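Local coordinates for serine-rich Repeat Adhesion Glycoprotein (Srr1) (Streptococcus agalactiae, PDB 4MBO), which is a fibrinogen-binding, serine-rich repeat surface glycoprotein that probably helps the bacterium adhere to its host, at residues T171-S175 with Y298-S302; S258-Y262 with I271-T275. One frame throughout, in Å; residues are numbered along the deposited sequence.

Interaction 1: T171-S175 with Y298-S302; sequences TNVRS and YSTVS
Ser-299 OG is gripped by two hydroxyls of strand 186-202, those of Thr-191 and Tyr-189, and lies 3.7 Å from Ser-175 CB. Tyr-189 OH also bonds Ser-175 OG, so one tyrosine hydroxyl links the two serines indirectly, and these buried polar atoms are satisfied. At the other end the contact is mainly between methyl and methine groups. Val-301 divides its branches: CG1, anti to the backbone N (chi1 172°), meets Thr-171 CG2 at 3.8 Å, whereas CG2 lies against Val-173 CB at 3.8 Å. Val-301 passes alongside both partners, pointing against them, so contact is made by the flanks of the side chains. Val-173 CG2 also touches Val-301 CG2 (3.9 Å), and Val-301 CG2 reaches Asn-172 O at 3.8 Å. The hydroxyl of Thr-171 has its own partner in Ser-310 OG. With such small residues between them, the strand axes come within 6.5 Å and run nearly antiparallel, at 165°. Since 171-175 and 298-302 belong to different sheets, and their inward-pointing side chains pack between the sheets, the arrangement is consistent with face-to-face packing of two sheets in a beta sandwich, as expected of the fibrinogen-binding adhesin family.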
# COMPACT_ATOMS: atom_id res chain seq x y z
N THR A 171 23.71 11.12 -5.17
CA THR A 171 22.27 11.13 -5.37
C THR A 171 21.63 9.95 -4.66
O THR A 171 22.29 8.97 -4.35
CB THR A 171 21.89 11.07 -6.87
OG1 THR A 171 22.46 9.90 -7.46
CG2 THR A 171 22.40 12.26 -7.65
N ASN A 172 20.34 10.07 -4.37
CA ASN A 172 19.57 8.94 -3.85
C ASN A 172 18.09 9.16 -4.11
O ASN A 172 17.62 10.27 -4.06
CB ASN A 172 19.86 8.60 -2.37
CG ASN A 172 19.37 9.64 -1.39
OD1 ASN A 172 18.31 9.47 -0.80
ND2 ASN A 172 20.15 10.71 -1.19
N VAL A 173 17.36 8.08 -4.39
CA VAL A 173 15.97 8.15 -4.81
C VAL A 173 15.25 6.83 -4.55
O VAL A 173 15.88 5.75 -4.50
CB VAL A 173 15.90 8.52 -6.33
CG1 VAL A 173 16.36 7.32 -7.19
CG2 VAL A 173 14.52 8.99 -6.78
N ARG A 174 13.94 6.91 -4.41
CA ARG A 174 13.09 5.71 -4.28
C ARG A 174 11.70 6.03 -4.78
O ARG A 174 11.27 7.17 -4.68
CB ARG A 174 13.06 5.21 -2.83
CG ARG A 174 12.27 3.93 -2.63
CD ARG A 174 12.44 3.35 -1.24
NE ARG A 174 12.11 4.34 -0.20
CZ ARG A 174 12.21 4.11 1.11
NH1 ARG A 174 12.59 2.92 1.55
NH2 ARG A 174 11.93 5.09 1.97
N SER A 175 10.99 5.06 -5.34
CA SER A 175 9.63 5.29 -5.77
C SER A 175 8.77 4.08 -5.48
O SER A 175 9.31 3.04 -5.21
CB SER A 175 9.58 5.63 -7.24
OG SER A 175 10.02 4.51 -8.01
N TYR A 298 9.56 4.37 -13.63
CA TYR A 298 10.82 4.63 -12.97
C TYR A 298 10.92 6.10 -12.65
O TYR A 298 10.21 6.95 -13.23
CB TYR A 298 12.02 4.26 -13.81
CG TYR A 298 12.22 5.11 -15.06
CD1 TYR A 298 12.86 6.33 -14.99
CD2 TYR A 298 11.78 4.67 -16.31
CE1 TYR A 298 13.05 7.12 -16.12
CE2 TYR A 298 11.97 5.45 -17.46
CZ TYR A 298 12.61 6.67 -17.36
OH TYR A 298 12.81 7.49 -18.48
N SER A 299 11.78 6.39 -11.69
CA SER A 299 12.12 7.77 -11.30
C SER A 299 13.60 7.92 -11.13
O SER A 299 14.29 6.98 -10.72
CB SER A 299 11.48 8.12 -9.94
OG SER A 299 10.08 8.01 -10.00
N THR A 300 14.10 9.12 -11.38
CA THR A 300 15.52 9.37 -11.20
C THR A 300 15.80 10.61 -10.38
O THR A 300 14.94 11.44 -10.17
CB THR A 300 16.24 9.64 -12.55
OG1 THR A 300 15.90 10.95 -13.03
CG2 THR A 300 15.94 8.59 -13.59
N VAL A 301 17.07 10.71 -9.97
CA VAL A 301 17.67 11.97 -9.59
C VAL A 301 18.93 11.91 -10.49
O VAL A 301 19.85 11.09 -10.23
CB VAL A 301 18.02 12.09 -8.11
CG1 VAL A 301 18.81 13.36 -7.89
CG2 VAL A 301 16.77 12.13 -7.28
N SER A 302 18.94 12.69 -11.56
CA SER A 302 19.96 12.53 -12.60
C SER A 302 20.09 13.76 -13.43
O SER A 302 19.44 14.76 -13.16
CB SER A 302 19.53 11.39 -13.57
OG SER A 302 18.31 11.73 -14.30

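Interaction 2: S258-Y262 with I271-T275; sequences SQYSY and IDWKT
Tyr-260 and Trp-273 form a T-shaped (edge-to-face) pair: the CE3 and CZ3 edge of the indole lies over one face of the phenol ring, with the six-membered ring centroid 5.1 Å from that of Tyr-260 and the planes at 63°. CE3 is offset toward the rim, 3.8 Å from Tyr-260 CD1, and Gln-259 CG covers the opposite face of the phenol. With CG anti to its carbonyl carbon (chi1 -61°), the Tyr-260 ring swings over the indole edge, and its own edge meets Asp-272 O, CD1 lying 3.6 Å from that oxygen near the ring plane. Farther out, one water bonds both Tyr-260 OH and Trp-273 O. Lys-274 runs extended as far as CE, which lies 4.0 Å from Tyr-260 CD1; the bend at chi4 (-57°) then turns NZ aside to a second water (2.7 Å from NZ), which donates to Ser-261 O and Asp-272 O and so joins both segments. Asp-272 OD1 accepts from Lys-274 N at 2.8 Å, closing an Asx turn; the N-H comes from above the carboxylate plane, and Asn-208 ND2 is a further donor to OD1. At the hairpin side, Tyr-262 CB rests on Ile-271 CG1 at 3.8 Å. On the side of strands 229-235 and 283-290, Ile-232 touches Tyr-260, Ile-271 and Trp-273, while Tyr-284 stacks on Trp-273 and meets Tyr-260 edge-to-face.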
# COMPACT_ATOMS: atom_id res chain seq x y z
N SER A 258 4.25 24.82 -7.14
CA SER A 258 4.33 26.01 -7.99
C SER A 258 5.75 26.50 -8.27
O SER A 258 5.97 27.29 -9.19
CB SER A 258 3.51 27.16 -7.43
OG SER A 258 4.08 27.65 -6.22
N GLN A 259 6.69 26.05 -7.46
CA GLN A 259 8.07 26.44 -7.61
C GLN A 259 8.83 25.64 -8.66
O GLN A 259 9.74 26.19 -9.33
CB GLN A 259 8.75 26.28 -6.26
CG GLN A 259 10.21 26.67 -6.23
CD GLN A 259 10.83 26.46 -4.86
OE1 GLN A 259 10.18 26.00 -3.93
NE2 GLN A 259 12.10 26.81 -4.74
N TYR A 260 8.45 24.39 -8.84
CA TYR A 260 9.19 23.48 -9.71
C TYR A 260 8.35 23.00 -10.85
O TYR A 260 7.78 21.91 -10.80
CB TYR A 260 9.72 22.30 -8.91
CG TYR A 260 10.65 22.72 -7.82
CD1 TYR A 260 11.96 23.05 -8.12
CD2 TYR A 260 10.24 22.79 -6.50
CE1 TYR A 260 12.83 23.48 -7.14
CE2 TYR A 260 11.10 23.20 -5.52
CZ TYR A 260 12.39 23.51 -5.84
OH TYR A 260 13.23 23.96 -4.86
N SER A 261 8.29 23.81 -11.88
CA SER A 261 7.57 23.45 -13.08
C SER A 261 8.20 22.20 -13.72
O SER A 261 9.37 21.87 -13.48
CB SER A 261 7.55 24.61 -14.05
OG SER A 261 8.85 24.98 -14.51
N TYR A 262 7.42 21.54 -14.54
CA TYR A 262 7.90 20.34 -15.17
C TYR A 262 7.44 20.28 -16.60
O TYR A 262 6.47 20.95 -17.00
CB TYR A 262 7.42 19.11 -14.40
CG TYR A 262 5.91 18.90 -14.39
CD1 TYR A 262 5.27 18.21 -15.42
CD2 TYR A 262 5.11 19.40 -13.35
CE1 TYR A 262 3.87 18.05 -15.44
CE2 TYR A 262 3.72 19.23 -13.35
CZ TYR A 262 3.10 18.56 -14.40
OH TYR A 262 1.75 18.34 -14.46
N ILE A 271 11.49 17.19 -14.13
CA ILE A 271 11.51 18.24 -13.12
C ILE A 271 12.93 18.72 -12.92
O ILE A 271 13.79 17.95 -12.51
CB ILE A 271 11.00 17.72 -11.76
CG1 ILE A 271 9.57 17.23 -11.91
CG2 ILE A 271 11.05 18.83 -10.73
CD1 ILE A 271 9.11 16.29 -10.79
N ASP A 272 13.17 20.01 -13.18
CA ASP A 272 14.47 20.67 -12.93
C ASP A 272 14.45 21.18 -11.48
O ASP A 272 13.58 21.99 -11.13
CB ASP A 272 14.58 21.86 -13.88
CG ASP A 272 15.89 22.62 -13.79
OD1 ASP A 272 16.74 22.38 -12.91
OD2 ASP A 272 16.03 23.55 -14.66
N TRP A 273 15.36 20.68 -10.65
CA TRP A 273 15.43 21.13 -9.26
C TRP A 273 16.09 22.50 -9.10
O TRP A 273 16.16 23.03 -7.99
CB TRP A 273 16.05 20.08 -8.36
CG TRP A 273 15.23 18.83 -8.31
CD1 TRP A 273 15.60 17.60 -8.78
CD2 TRP A 273 13.91 18.66 -7.75
NE1 TRP A 273 14.61 16.69 -8.53
CE2 TRP A 273 13.54 17.33 -7.95
CE3 TRP A 273 12.99 19.53 -7.14
CZ2 TRP A 273 12.30 16.82 -7.54
CZ3 TRP A 273 11.74 19.02 -6.75
CH2 TRP A 273 11.43 17.69 -6.94
N LYS A 274 16.59 23.04 -10.20
CA LYS A 274 17.10 24.43 -10.24
C LYS A 274 18.33 24.67 -9.40
O LYS A 274 18.61 25.83 -8.99
CB LYS A 274 16.02 25.43 -9.84
CG LYS A 274 14.71 25.30 -10.57
CD LYS A 274 13.79 26.42 -10.14
CE LYS A 274 12.35 26.19 -10.54
NZ LYS A 274 12.13 25.97 -12.00
N THR A 275 19.08 23.61 -9.17
CA THR A 275 20.32 23.64 -8.39
C THR A 275 21.12 22.42 -8.64
O THR A 275 20.58 21.41 -9.10
CB THR A 275 20.04 23.75 -6.86
OG1 THR A 275 21.29 23.85 -6.14
CG2 THR A 275 19.24 22.55 -6.37
O HOH W 1 9.81 26.77 -12.25
O HOH W 2 15.75 23.04 -5.25
O HOH W 3 11.57 20.81 -15.71
O HOH W 4 11.53 23.34 -12.40

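From the N terminus, strand 169-181 supplies 171-175, and the chain then passes through strands 186-202, 210-215 and 229-235 before reaching 258-262. Interaction 2 closes a short loop there, with eight residues between its segments, the turn and remaining strand residues of the 262-264/269-272 hairpin. Only after strand 283-290 does 298-302 return to close interaction 1, so interaction 2 is nested within that much longer loop of 122 residues. Their centres lie 15 Å apart and their nearest atoms about 5 Å, without touching. Strand 210-215 lies between 269-272 and 295-302 in one sheet, and Thr-211 OG1 bonds both Trp-273 NE1 and Thr-300 O. Interaction 1 joins this sheet to the one containing 169-181.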